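Local coordinates for protein replicative DNA helicase (Mycobacterium smegmatis, PDB 6OWN) that contains an intein that probably excises itself from the helicase precursor and joins the flanking exteins, splicing that zinc reversibly inhibits, at residues Ala77-Gly82 against Thr106-Arg111. Sequence-based numbering, arbitrary orientation.
Sequences ANLRAG and TAVRRR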
loop_
_atom_site.group_PDB
_atom_site.type_symbol
_atom_site.label_atom_id
_atom_site.label_comp_id
_atom_site.label_asym_id
_atom_site.label_seq_id
_atom_site.Cartn_x
_atom_site.Cartn_y
_atom_site.Cartn_z
ATOM N N ALA A 77 -8.550 7.380 5.108
ATOM C CA ALA A 77 -9.751 7.955 5.706
ATOM C C ALA A 77 -10.472 8.931 4.787
ATOM O O ALA A 77 -11.576 9.369 5.128
ATOM C CB ALA A 77 -9.385 8.669 7.009
ATOM N N ASN A 78 -9.878 9.289 3.648
ATOM C CA ASN A 78 -10.471 10.205 2.687
ATOM C C ASN A 78 -10.744 9.553 1.346
ATOM O O ASN A 78 -11.246 10.226 0.438
ATOM C CB ASN A 78 -9.555 11.420 2.476
ATOM C CG ASN A 78 -9.638 12.409 3.615
ATOM O OD1 ASN A 78 -10.666 12.505 4.280
ATOM N ND2 ASN A 78 -8.554 13.154 3.848
ATOM N N LEU A 79 -10.393 8.281 1.185
ATOM C CA LEU A 79 -10.711 7.573 -0.043
ATOM C C LEU A 79 -12.217 7.466 -0.211
ATOM O O LEU A 79 -12.969 7.358 0.760
ATOM C CB LEU A 79 -10.108 6.171 -0.025
ATOM C CG LEU A 79 -8.593 6.044 -0.073
ATOM C CD1 LEU A 79 -8.245 4.562 -0.102
ATOM C CD2 LEU A 79 -8.037 6.762 -1.299
ATOM N N ARG A 80 -12.656 7.483 -1.464
ATOM C CA ARG A 80 -14.059 7.278 -1.782
ATOM C C ARG A 80 -14.145 6.337 -2.967
ATOM O O ARG A 80 -13.290 6.370 -3.856
ATOM C CB ARG A 80 -14.767 8.601 -2.088
ATOM C CG ARG A 80 -15.382 9.252 -0.860
ATOM C CD ARG A 80 -15.450 10.756 -1.004
ATOM N NE ARG A 80 -16.524 11.172 -1.898
ATOM C CZ ARG A 80 -17.734 11.535 -1.489
ATOM N NH1 ARG A 80 -18.025 11.534 -0.195
ATOM N NH2 ARG A 80 -18.655 11.902 -2.373
ATOM N N ALA A 81 -15.158 5.476 -2.960
ATOM C CA ALA A 81 -15.398 4.634 -4.119
ATOM C C ALA A 81 -15.535 5.512 -5.355
ATOM O O ALA A 81 -16.072 6.620 -5.291
ATOM C CB ALA A 81 -16.652 3.787 -3.913
ATOM N N GLY A 82 -15.003 5.032 -6.475
ATOM C CA GLY A 82 -14.920 5.803 -7.690
ATOM C C GLY A 82 -13.533 6.328 -7.993
ATOM O O GLY A 82 -13.177 6.462 -9.168
ATOM N N THR A 106 -13.428 0.369 -5.259
ATOM C CA THR A 106 -14.860 0.115 -5.298
ATOM C C THR A 106 -15.538 0.233 -3.938
ATOM O O THR A 106 -16.750 0.458 -3.894
ATOM C CB THR A 106 -15.132 -1.268 -5.899
ATOM O OG1 THR A 106 -14.435 -2.263 -5.144
ATOM C CG2 THR A 106 -14.634 -1.314 -7.335
ATOM N N ALA A 107 -14.802 0.112 -2.834
ATOM C CA ALA A 107 -15.407 0.305 -1.523
ATOM C C ALA A 107 -14.316 0.573 -0.493
ATOM O O ALA A 107 -13.167 0.163 -0.669
ATOM C CB ALA A 107 -16.251 -0.905 -1.100
ATOM N N VAL A 108 -14.694 1.285 0.568
ATOM C CA VAL A 108 -13.832 1.560 1.716
ATOM C C VAL A 108 -14.687 1.475 2.968
ATOM O O VAL A 108 -15.718 2.149 3.062
ATOM C CB VAL A 108 -13.170 2.955 1.654
ATOM C CG1 VAL A 108 -12.280 3.157 2.869
ATOM C CG2 VAL A 108 -12.377 3.154 0.374
ATOM N N ARG A 109 -14.254 0.681 3.946
ATOM C CA ARG A 109 -14.985 0.627 5.202
ATOM C C ARG A 109 -14.006 0.365 6.340
ATOM O O ARG A 109 -12.900 -0.145 6.133
ATOM C CB ARG A 109 -16.087 -0.441 5.170
ATOM C CG ARG A 109 -15.544 -1.845 5.112
ATOM C CD ARG A 109 -16.594 -2.936 5.252
ATOM N NE ARG A 109 -15.885 -4.214 5.276
ATOM C CZ ARG A 109 -15.494 -4.865 4.187
ATOM N NH1 ARG A 109 -15.782 -4.384 2.984
ATOM N NH2 ARG A 109 -14.825 -5.997 4.305
ATOM N N ARG A 110 -14.421 0.754 7.545
ATOM C CA ARG A 110 -13.653 0.447 8.744
ATOM C C ARG A 110 -13.685 -1.047 9.045
ATOM O O ARG A 110 -14.640 -1.758 8.710
ATOM C CB ARG A 110 -14.206 1.201 9.952
ATOM C CG ARG A 110 -14.077 2.710 9.894
ATOM C CD ARG A 110 -14.437 3.323 11.255
ATOM N NE ARG A 110 -14.361 4.773 11.201
ATOM C CZ ARG A 110 -13.289 5.471 11.544
ATOM N NH1 ARG A 110 -12.203 4.855 11.984
ATOM N NH2 ARG A 110 -13.300 6.787 11.440
ATOM N N ARG A 111 -12.633 -1.514 9.707
ATOM C CA ARG A 111 -12.566 -2.882 10.190
ATOM C C ARG A 111 -11.803 -2.871 11.506
ATOM O O ARG A 111 -11.080 -1.913 11.794
ATOM C CB ARG A 111 -11.902 -3.807 9.155
ATOM C CG ARG A 111 -10.369 -3.724 9.042
ATOM C CD ARG A 111 -9.793 -5.137 8.845
ATOM N NE ARG A 111 -9.564 -5.781 10.136
ATOM C CZ ARG A 111 -9.740 -7.073 10.384
ATOM N NH1 ARG A 111 -10.148 -7.897 9.422
ATOM N NH2 ARG A 111 -9.495 -7.542 11.598
#
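V108 meets L79 through a single methyl branch: CG2 of V108 lies 3.8 Å from CB of L79, an apolar contact between the strand and the loop running past it. Both CB atoms point across the gap, and the valine rotamer settles which methyl is used. With CG1 anti to the backbone N (chi1 -179°), CG2 stands beside that nitrogen and becomes the branch that reaches the loop. The leucine offers the root of its side chain, whereas its isopropyl end is turned elsewhere. Its CG is anti to the carbonyl carbon (chi1 -68°), and the buried side chain also packs on W67 and T69 of strand 66-69. L79 thus touches strand 103-111 through CB, while its side chain also meets strand 66-69.

Two residues further along the loop, A81 touches backbone instead. Its CB comes within 3.3 Å of the carbonyl O of T106, a close methyl-to-carbonyl packing. Here the backbones of the two segments come nearest, the CA atoms of A81 and T106 being 4.7 Å apart. The CB of T106 is directed away from the loop, and its OG1 makes a weak hydrogen bond to the carbonyl O of E52. E52 pairs with both T106 and A107, a classic beta bulge in strand 103-111.

The contact is a small one at the protein surface, joining a loop to strand 103-111 in an all-strand chain consistent with the HINT fold of intein splicing domains. The loop leaves strand 72-75 and leads into strand 84-85. G82 is already bonded through its backbone to I105 of strand 103-111, just ahead of 84-85, an outermost strand of the antiparallel sheet 58-62, 48-53, 103-111 and 84-85. Across strand 103-111, strand 48-53 pairs with it, and Y49 packs against V108.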